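Local coordinates for extracellular solute-binding protein family 1 (Arthrobacter chlorophenolicus, PDB 4R2F), which probably captures extracellular sugars for uptake by a transporter, and binds the disaccharide laminaribiose, at residues Ile40-Met45 / Gly93-Gly99; Tyr52-Lys57 / Thr71-Ile75; Val229-Val235 / Leu418-Asp422. One frame throughout, in Å; residues are numbered along the deposited sequence.

In the fold
Contacts 1 and 2 are parts of one neighbourhood, their centres 10 Å apart. Strand 40-44 is common ground: contact 1 pairs it with 96-97, while its other neighbour in the sheet, strand 70-74, meets helix 50-61 in contact 2. D44 ties the two together, since its OD2 lies 2.5 Å from OH of Y72 and 2.7 Å from OH of Y52, both probable hydrogen bonds. Contact 3 is remote, its centre 35 Å from that of contact 1 and 39 Å from that of contact 2. Bound glucose units of laminaribiose come within about 6 Å of G99, 9 Å of the Y52 side chain and 12 Å of the F421 side chain.

Contact 1 (Ile40-Met45 / Gly93-Gly99); sequences IKFWDM and GPAVSTG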
loop_
_atom_site.group_PDB
_atom_site.type_symbol
_atom_site.label_atom_id
_atom_site.label_comp_id
_atom_site.label_asym_id
_atom_site.label_seq_id
_atom_site.Cartn_x
_atom_site.Cartn_y
_atom_site.Cartn_z
ATOM N N ILE A 40 7.197 26.366 -1.280
ATOM C CA ILE A 40 7.455 24.964 -1.618
ATOM C C ILE A 40 6.107 24.268 -1.692
ATOM O O ILE A 40 5.404 24.192 -0.701
ATOM C CB ILE A 40 8.392 24.265 -0.589
ATOM C CG1 ILE A 40 9.837 24.751 -0.778
ATOM C CG2 ILE A 40 8.332 22.742 -0.685
ATOM C CD1 ILE A 40 10.369 24.646 -2.190
ATOM N N LYS A 41 5.753 23.774 -2.879
ATOM C CA LYS A 41 4.533 22.985 -3.032
ATOM C C LYS A 41 4.724 21.541 -2.606
ATOM O O LYS A 41 5.543 20.828 -3.178
ATOM C CB LYS A 41 4.050 23.017 -4.480
ATOM C CG LYS A 41 3.572 24.396 -4.906
ATOM C CD LYS A 41 3.329 24.432 -6.398
ATOM C CE LYS A 41 2.898 25.822 -6.814
ATOM N NZ LYS A 41 2.733 25.859 -8.285
ATOM N N PHE A 42 3.923 21.122 -1.630
ATOM C CA PHE A 42 3.893 19.753 -1.155
ATOM C C PHE A 42 2.566 19.131 -1.544
ATOM O O PHE A 42 1.503 19.624 -1.167
ATOM C CB PHE A 42 4.059 19.739 0.344
ATOM C CG PHE A 42 4.005 18.369 0.967
ATOM C CD1 PHE A 42 4.832 17.348 0.523
ATOM C CD2 PHE A 42 3.173 18.126 2.040
ATOM C CE1 PHE A 42 4.780 16.109 1.114
ATOM C CE2 PHE A 42 3.132 16.893 2.656
ATOM C CZ PHE A 42 3.921 15.877 2.186
ATOM N N TRP A 43 2.628 18.051 -2.315
ATOM C CA TRP A 43 1.449 17.272 -2.649
ATOM C C TRP A 43 1.441 15.992 -1.830
ATOM O O TRP A 43 2.450 15.284 -1.751
ATOM C CB TRP A 43 1.456 16.911 -4.135
ATOM C CG TRP A 43 1.172 18.057 -5.083
ATOM C CD1 TRP A 43 1.099 19.392 -4.788
ATOM C CD2 TRP A 43 0.943 17.945 -6.489
ATOM N NE1 TRP A 43 0.836 20.118 -5.935
ATOM C CE2 TRP A 43 0.730 19.255 -6.988
ATOM C CE3 TRP A 43 0.885 16.862 -7.378
ATOM C CZ2 TRP A 43 0.479 19.516 -8.343
ATOM C CZ3 TRP A 43 0.619 17.120 -8.728
ATOM C CH2 TRP A 43 0.425 18.445 -9.193
ATOM N N ASP A 44 0.266 15.663 -1.306
ATOM C CA ASP A 44 0.071 14.547 -0.386
ATOM C C ASP A 44 -1.189 13.767 -0.787
ATOM O O ASP A 44 -2.086 14.321 -1.421
ATOM C CB ASP A 44 -0.106 15.096 1.034
ATOM C CG ASP A 44 0.142 14.037 2.138
ATOM O OD1 ASP A 44 0.864 13.045 1.884
ATOM O OD2 ASP A 44 -0.339 14.236 3.275
ATOM N N MET A 45 -1.268 12.496 -0.405
ATOM C CA MET A 45 -2.380 11.645 -0.807
ATOM C C MET A 45 -3.378 11.575 0.368
ATOM O O MET A 45 -3.045 11.944 1.505
ATOM C CB MET A 45 -1.874 10.235 -1.155
ATOM C CG MET A 45 -0.751 10.155 -2.199
ATOM S SD MET A 45 -0.972 11.120 -3.701
ATOM C CE MET A 45 -2.280 10.191 -4.441
ATOM N N GLY A 93 3.885 20.613 -11.587
ATOM C CA GLY A 93 3.955 19.684 -10.465
ATOM C C GLY A 93 4.552 20.321 -9.218
ATOM O O GLY A 93 4.967 21.497 -9.230
ATOM N N PRO A 94 4.620 19.540 -8.128
ATOM C CA PRO A 94 5.085 20.053 -6.851
ATOM C C PRO A 94 6.602 20.048 -6.721
ATOM O O PRO A 94 7.315 19.456 -7.562
ATOM C CB PRO A 94 4.476 19.060 -5.873
ATOM C CG PRO A 94 4.606 17.764 -6.606
ATOM C CD PRO A 94 4.299 18.105 -8.042
ATOM N N ALA A 95 7.088 20.672 -5.649
ATOM C CA ALA A 95 8.497 20.581 -5.260
ATOM C C ALA A 95 8.798 19.269 -4.511
ATOM O O ALA A 95 9.882 18.679 -4.653
ATOM C CB ALA A 95 8.867 21.772 -4.380
ATOM N N VAL A 96 7.831 18.849 -3.702
ATOM C CA VAL A 96 7.924 17.679 -2.851
ATOM C C VAL A 96 6.589 16.960 -2.835
ATOM O O VAL A 96 5.528 17.594 -2.871
ATOM C CB VAL A 96 8.206 18.081 -1.383
ATOM C CG1 VAL A 96 8.427 16.852 -0.511
ATOM C CG2 VAL A 96 9.394 19.024 -1.296
ATOM N N SER A 97 6.632 15.637 -2.731
ATOM C CA SER A 97 5.411 14.868 -2.604
ATOM C C SER A 97 5.577 13.511 -1.959
ATOM O O SER A 97 6.681 12.922 -1.912
ATOM C CB SER A 97 4.743 14.676 -3.993
ATOM O OG SER A 97 5.231 13.543 -4.690
ATOM N N THR A 98 4.455 13.012 -1.459
ATOM C CA THR A 98 4.259 11.586 -1.286
ATOM C C THR A 98 3.552 11.087 -2.549
ATOM O O THR A 98 3.421 11.811 -3.535
ATOM C CB THR A 98 3.419 11.266 -0.043
ATOM O OG1 THR A 98 2.091 11.825 -0.170
ATOM C CG2 THR A 98 4.078 11.827 1.161
ATOM N N GLY A 99 3.142 9.843 -2.556
ATOM C CA GLY A 99 2.462 9.304 -3.736
ATOM C C GLY A 99 2.687 7.825 -3.810
ATOM O O GLY A 99 2.807 7.156 -2.783
HETATM O O HOH W 1 3.919 23.697 -10.265
#
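T98 OG1 donates to the anti lone pair of D44 OD1 (2.7 Å), just past the last bridged pair, W43 with S97. OG1 sits between the backbone N and carbonyl carbon of T98 (chi1 63°), which turns it to the aspartate and leaves CG2 to approach F42; W47 NE1 also bonds to this hydroxyl. The other carboxylate oxygen, OD2, is held by tyrosine hydroxyls, so both oxygens of this buried group are satisfied. K41 O takes two backbone N-H groups at once: V96 N at 3.1 Å, almost in line with the carbonyl, and A95 N at 2.9 Å, on a lone pair in the carbonyl plane but with a more bent N-H (131°). Parallel pairing continues from W43, whose N donates to V96 O and whose O accepts from T98 N. Near K41 a water joins its NZ to G93 O.

Packing divides between the sheet's two faces. On that of W43 and S97, the P94 ring lies across the indole: CB is 3.5 Å from the centroid of the five-membered ring and 10° off its normal, a CH-pi contact, and CD covers the middle of the ring system. With an alanine here instead of W43, P94 would probably lose its aromatic cover and a gap would be likely to open beside G93. On the other face, F42 CD1 meets V96 CG1 at 3.8 Å, and V96 CG2 touches I40 CG2.

Strand 40-44 thus lies between parallel neighbours, 70-74 and 96-97, in the sheet of this solute-binding protein, with G99 close to the bound sugar.

Contact 2 (Tyr52-Lys57 / Thr71-Ile75); sequences YNDAAK and TYQII
The Y72 ring lies face-on against K57 and, laid against the helix backbone, is the centre of the contact; no other residue here buries as much area (116 Å²). K57 CA stands over the ring centre, 3.6 Å above its plane. Next to it K57 CB makes a CH-pi contact, 4.0 Å from the centroid and 22° off the normal, so backbone and the root of the lysine side chain share one face. With CG anti to the backbone N (chi1 -175°), Y72 reaches from its strand across to the helix.

Other carbon contacts extend this patch. A56 CB lies 3.7 Å from Y72 CE1, an apolar pair, and the aliphatic CB of N53 is in van der Waals contact with I74 CD1 at 3.8 Å.

Polar ends are settled mainly by residues outside the pair. Y72 OH, near A56 CB and the N53 side-chain amide, has D44 as its hydrogen-bond partner. K57 turns its amine away from the strand into a salt bridge with E61.

The helix segment runs nearly antiparallel to the strand, at 161° with axes 9.2 Å apart, as expected in a beta-alpha-beta crossover: strand 40-44, helix 50-61, then strand 70-74, parallel to the first. Y332 of helix 322-335 touches Y52 and A56, while L339 of helix 337-341 packs on Y52 and A55.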
loop_
_atom_site.group_PDB
_atom_site.type_symbol
_atom_site.label_atom_id
_atom_site.label_comp_id
_atom_site.label_asym_id
_atom_site.label_seq_id
_atom_site.Cartn_x
_atom_site.Cartn_y
_atom_site.Cartn_z
ATOM N N TYR A 52 -6.472 12.671 8.896
ATOM C CA TYR A 52 -5.037 12.570 8.539
ATOM C C TYR A 52 -4.613 13.804 7.724
ATOM O O TYR A 52 -3.598 14.413 8.001
ATOM C CB TYR A 52 -4.696 11.270 7.748
ATOM C CG TYR A 52 -3.406 11.469 6.998
ATOM C CD1 TYR A 52 -3.403 12.019 5.713
ATOM C CD2 TYR A 52 -2.194 11.266 7.619
ATOM C CE1 TYR A 52 -2.223 12.303 5.055
ATOM C CE2 TYR A 52 -1.016 11.522 6.965
ATOM C CZ TYR A 52 -1.032 12.063 5.698
ATOM O OH TYR A 52 0.140 12.354 5.080
ATOM N N ASN A 53 -5.386 14.173 6.706
ATOM C CA ASN A 53 -4.972 15.282 5.847
ATOM C C ASN A 53 -5.024 16.637 6.531
ATOM O O ASN A 53 -4.187 17.457 6.257
ATOM C CB ASN A 53 -5.777 15.305 4.568
ATOM C CG ASN A 53 -5.410 14.160 3.655
ATOM O OD1 ASN A 53 -4.311 14.132 3.047
ATOM N ND2 ASN A 53 -6.316 13.198 3.552
ATOM N N ASP A 54 -5.996 16.851 7.417
ATOM C CA ASP A 54 -6.020 18.044 8.284
ATOM C C ASP A 54 -4.733 18.201 9.096
ATOM O O ASP A 54 -4.137 19.275 9.134
ATOM C CB ASP A 54 -7.193 17.997 9.276
ATOM C CG ASP A 54 -8.556 18.077 8.605
ATOM O OD1 ASP A 54 -8.658 18.621 7.494
ATOM O OD2 ASP A 54 -9.538 17.604 9.208
ATOM N N ALA A 55 -4.309 17.117 9.734
ATOM C CA ALA A 55 -3.103 17.141 10.540
ATOM C C ALA A 55 -1.850 17.337 9.707
ATOM O O ALA A 55 -0.944 18.044 10.116
ATOM C CB ALA A 55 -2.989 15.864 11.357
ATOM N N ALA A 56 -1.785 16.699 8.546
ATOM C CA ALA A 56 -0.583 16.780 7.715
ATOM C C ALA A 56 -0.501 18.184 7.107
ATOM O O ALA A 56 0.591 18.745 6.966
ATOM C CB ALA A 56 -0.625 15.715 6.625
ATOM N N LYS A 57 -1.654 18.744 6.750
ATOM C CA LYS A 57 -1.731 20.145 6.316
ATOM C C LYS A 57 -1.124 21.083 7.361
ATOM O O LYS A 57 -0.276 21.891 7.031
ATOM C CB LYS A 57 -3.179 20.530 6.081
ATOM C CG LYS A 57 -3.397 21.941 5.570
ATOM C CD LYS A 57 -4.870 22.131 5.235
ATOM C CE LYS A 57 -5.329 23.563 5.439
ATOM N NZ LYS A 57 -4.824 24.393 4.319
ATOM N N THR A 71 3.166 25.001 0.820
ATOM C CA THR A 71 1.721 24.874 0.655
ATOM C C THR A 71 1.382 23.385 0.591
ATOM O O THR A 71 2.181 22.579 0.123
ATOM C CB THR A 71 1.230 25.648 -0.584
ATOM O OG1 THR A 71 1.831 25.120 -1.775
ATOM C CG2 THR A 71 1.596 27.128 -0.466
ATOM N N TYR A 72 0.204 23.027 1.073
ATOM C CA TYR A 72 -0.251 21.647 1.088
ATOM C C TYR A 72 -1.381 21.458 0.108
ATOM O O TYR A 72 -2.320 22.234 0.077
ATOM C CB TYR A 72 -0.737 21.288 2.496
ATOM C CG TYR A 72 -1.145 19.841 2.735
ATOM C CD1 TYR A 72 -0.219 18.906 3.176
ATOM C CD2 TYR A 72 -2.463 19.434 2.595
ATOM C CE1 TYR A 72 -0.572 17.592 3.437
ATOM C CE2 TYR A 72 -2.830 18.117 2.850
ATOM C CZ TYR A 72 -1.872 17.202 3.276
ATOM O OH TYR A 72 -2.211 15.902 3.536
ATOM N N GLN A 73 -1.310 20.402 -0.678
ATOM C CA GLN A 73 -2.358 20.093 -1.628
ATOM C C GLN A 73 -2.596 18.596 -1.694
ATOM O O GLN A 73 -1.642 17.830 -1.784
ATOM C CB GLN A 73 -1.893 20.628 -2.961
ATOM C CG GLN A 73 -2.501 19.969 -4.162
ATOM C CD GLN A 73 -3.317 20.947 -4.885
ATOM O OE1 GLN A 73 -4.471 21.174 -4.531
ATOM N NE2 GLN A 73 -2.701 21.608 -5.864
ATOM N N ILE A 74 -3.860 18.186 -1.661
ATOM C CA ILE A 74 -4.241 16.772 -1.697
ATOM C C ILE A 74 -4.488 16.322 -3.126
ATOM O O ILE A 74 -5.246 16.941 -3.849
ATOM C CB ILE A 74 -5.531 16.488 -0.915
ATOM C CG1 ILE A 74 -5.364 16.867 0.556
ATOM C CG2 ILE A 74 -5.902 15.017 -1.026
ATOM C CD1 ILE A 74 -6.695 16.964 1.298
ATOM N N ILE A 75 -3.838 15.237 -3.515
ATOM C CA ILE A 75 -4.049 14.599 -4.807
ATOM C C ILE A 75 -4.887 13.360 -4.531
ATOM O O ILE A 75 -4.554 12.586 -3.653
ATOM C CB ILE A 75 -2.696 14.188 -5.435
ATOM C CG1 ILE A 75 -1.796 15.403 -5.597
ATOM C CG2 ILE A 75 -2.924 13.483 -6.768
ATOM C CD1 ILE A 75 -2.347 16.475 -6.531
#

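Contact 3 (Val229-Val235 / Leu418-Asp422); sequences VLNDRNV and LTAFD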
loop_
_atom_site.group_PDB
_atom_site.type_symbol
_atom_site.label_atom_id
_atom_site.label_comp_id
_atom_site.label_asym_id
_atom_site.label_seq_id
_atom_site.Cartn_x
_atom_site.Cartn_y
_atom_site.Cartn_z
ATOM N N VAL A 229 4.639 -13.805 -15.374
ATOM C CA VAL A 229 3.218 -13.676 -15.017
ATOM C C VAL A 229 2.441 -14.992 -15.099
ATOM O O VAL A 229 1.615 -15.295 -14.238
ATOM C CB VAL A 229 2.559 -12.603 -15.884
ATOM C CG1 VAL A 229 1.059 -12.509 -15.582
ATOM C CG2 VAL A 229 3.249 -11.279 -15.623
ATOM N N LEU A 230 2.747 -15.801 -16.101
ATOM C CA LEU A 230 2.028 -17.049 -16.316
ATOM C C LEU A 230 2.594 -18.223 -15.530
ATOM O O LEU A 230 2.250 -19.368 -15.784
ATOM C CB LEU A 230 1.977 -17.363 -17.818
ATOM C CG LEU A 230 0.853 -16.585 -18.501
ATOM C CD1 LEU A 230 1.181 -16.251 -19.954
ATOM C CD2 LEU A 230 -0.417 -17.425 -18.371
ATOM N N ASN A 231 3.458 -17.953 -14.563
ATOM C CA ASN A 231 3.903 -19.002 -13.635
ATOM C C ASN A 231 2.708 -19.776 -13.040
ATOM O O ASN A 231 1.679 -19.191 -12.689
ATOM C CB ASN A 231 4.820 -18.351 -12.570
ATOM C CG ASN A 231 4.734 -19.019 -11.230
ATOM O OD1 ASN A 231 3.815 -18.767 -10.468
ATOM N ND2 ASN A 231 5.699 -19.877 -10.929
ATOM N N ASP A 232 2.840 -21.092 -12.937
ATOM C CA ASP A 232 1.774 -21.943 -12.368
ATOM C C ASP A 232 1.276 -21.592 -10.968
ATOM O O ASP A 232 0.158 -21.962 -10.613
ATOM C CB ASP A 232 2.219 -23.399 -12.277
ATOM C CG ASP A 232 2.385 -24.078 -13.645
ATOM O OD1 ASP A 232 2.589 -23.426 -14.701
ATOM O OD2 ASP A 232 2.340 -25.318 -13.645
ATOM N N ARG A 233 2.109 -20.982 -10.132
ATOM C CA ARG A 233 1.641 -20.568 -8.810
ATOM C C ARG A 233 0.708 -19.367 -8.928
ATOM O O ARG A 233 -0.238 -19.228 -8.165
ATOM C CB ARG A 233 2.789 -20.221 -7.871
ATOM C CG ARG A 233 3.706 -21.383 -7.532
ATOM C CD ARG A 233 2.955 -22.456 -6.804
ATOM N NE ARG A 233 3.822 -23.502 -6.281
ATOM C CZ ARG A 233 4.422 -23.497 -5.096
ATOM N NH1 ARG A 233 4.322 -22.468 -4.262
ATOM N NH2 ARG A 233 5.153 -24.543 -4.752
ATOM N N ASN A 234 0.996 -18.506 -9.885
ATOM C CA ASN A 234 0.112 -17.418 -10.194
ATOM C C ASN A 234 -1.213 -17.919 -10.732
ATOM O O ASN A 234 -2.249 -17.391 -10.366
ATOM C CB ASN A 234 0.746 -16.454 -11.177
ATOM C CG ASN A 234 1.938 -15.710 -10.588
ATOM O OD1 ASN A 234 2.134 -15.689 -9.360
ATOM N ND2 ASN A 234 2.711 -15.060 -11.455
ATOM N N VAL A 235 -1.197 -18.944 -11.570
ATOM C CA VAL A 235 -2.449 -19.453 -12.146
ATOM C C VAL A 235 -3.330 -19.993 -11.052
ATOM O O VAL A 235 -4.531 -19.706 -11.000
ATOM C CB VAL A 235 -2.215 -20.553 -13.214
ATOM C CG1 VAL A 235 -3.531 -21.178 -13.662
ATOM C CG2 VAL A 235 -1.480 -19.968 -14.406
ATOM N N LEU A 418 -4.497 -13.732 -16.957
ATOM C CA LEU A 418 -3.054 -13.577 -16.772
ATOM C C LEU A 418 -2.312 -13.274 -18.070
ATOM O O LEU A 418 -1.364 -12.484 -18.076
ATOM C CB LEU A 418 -2.495 -14.830 -16.109
ATOM C CG LEU A 418 -2.778 -14.963 -14.609
ATOM C CD1 LEU A 418 -2.520 -16.364 -14.079
ATOM C CD2 LEU A 418 -1.954 -13.942 -13.817
ATOM N N THR A 419 -2.750 -13.881 -19.178
ATOM C CA THR A 419 -2.142 -13.631 -20.480
ATOM C C THR A 419 -2.408 -12.207 -20.890
ATOM O O THR A 419 -1.502 -11.520 -21.370
ATOM C CB THR A 419 -2.655 -14.627 -21.549
ATOM O OG1 THR A 419 -2.348 -15.946 -21.098
ATOM C CG2 THR A 419 -2.003 -14.402 -22.889
ATOM N N ALA A 420 -3.638 -11.736 -20.684
ATOM C CA ALA A 420 -3.964 -10.328 -20.988
ATOM C C ALA A 420 -3.124 -9.386 -20.096
ATOM O O ALA A 420 -2.675 -8.333 -20.536
ATOM C CB ALA A 420 -5.455 -10.058 -20.796
ATOM N N PHE A 421 -2.927 -9.793 -18.845
ATOM C CA PHE A 421 -2.121 -9.025 -17.888
ATOM C C PHE A 421 -0.657 -8.946 -18.386
ATOM O O PHE A 421 -0.099 -7.855 -18.542
ATOM C CB PHE A 421 -2.251 -9.688 -16.501
ATOM C CG PHE A 421 -1.583 -8.936 -15.372
ATOM C CD1 PHE A 421 -1.478 -7.552 -15.387
ATOM C CD2 PHE A 421 -1.068 -9.631 -14.304
ATOM C CE1 PHE A 421 -0.865 -6.880 -14.361
ATOM C CE2 PHE A 421 -0.451 -8.963 -13.266
ATOM C CZ PHE A 421 -0.351 -7.585 -13.304
ATOM N N ASP A 422 -0.085 -10.111 -18.676
ATOM C CA ASP A 422 1.270 -10.238 -19.228
ATOM C C ASP A 422 1.474 -9.332 -20.428
ATOM O O ASP A 422 2.399 -8.532 -20.496
ATOM C CB ASP A 422 1.491 -11.686 -19.648
ATOM C CG ASP A 422 2.940 -12.004 -19.951
ATOM O OD1 ASP A 422 3.838 -11.693 -19.143
ATOM O OD2 ASP A 422 3.176 -12.609 -21.002
HETATM O O HOH W 2 5.577 -13.210 -18.011
#
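V229 meets helix 414-428 with every carbon of its side chain. CB starts 3.6 Å from D422 OD1 and lies close to D422 CB as well. From there the branches part. CG1, anti to the backbone N (chi1 177°), lies against one turn of the helix, where it touches L418 O at 3.5 Å, L418 CD2 and F421 CD2. CG2 stays beside the aspartate, 3.6 Å from D422 OD1. A water spans the same edge, accepting from V229 N and donating to D422 OD1 at 2.6 Å, which gives that oxygen a polar partner next to the valine methyls. D422 OD2 pairs with K426 in a salt bridge.

L418 carries the packing to the other helix. Its CD2 faces V229, whereas CD1 reaches V235, 3.6 Å from CA and also against CG2. L230 slides past L418 in the opposite direction, bringing CD2 to L418 CB and both methyls near T419 OG1, a hydroxyl bonded to K415 O. F421 stacks on F403 of helix 398-408, which also packs against L418.

The turn presenting V229 is fixed from within. N234 ND2 donates to V229 O in a fairly straight bond (165°), with the oxygen in its amide plane but the donor well above the carbonyl plane, and the same amide nitrogen also bonds to G219 O. N231 OD1 accepts from N234 N at 2.9 Å and, weakly, from R233 N. N231 is therefore the N-cap of helix 232-246, and the contact is mainly apolar packing of the capped helix start and its leading turn against the C-terminal helix 414-428, with one water bridge at its side.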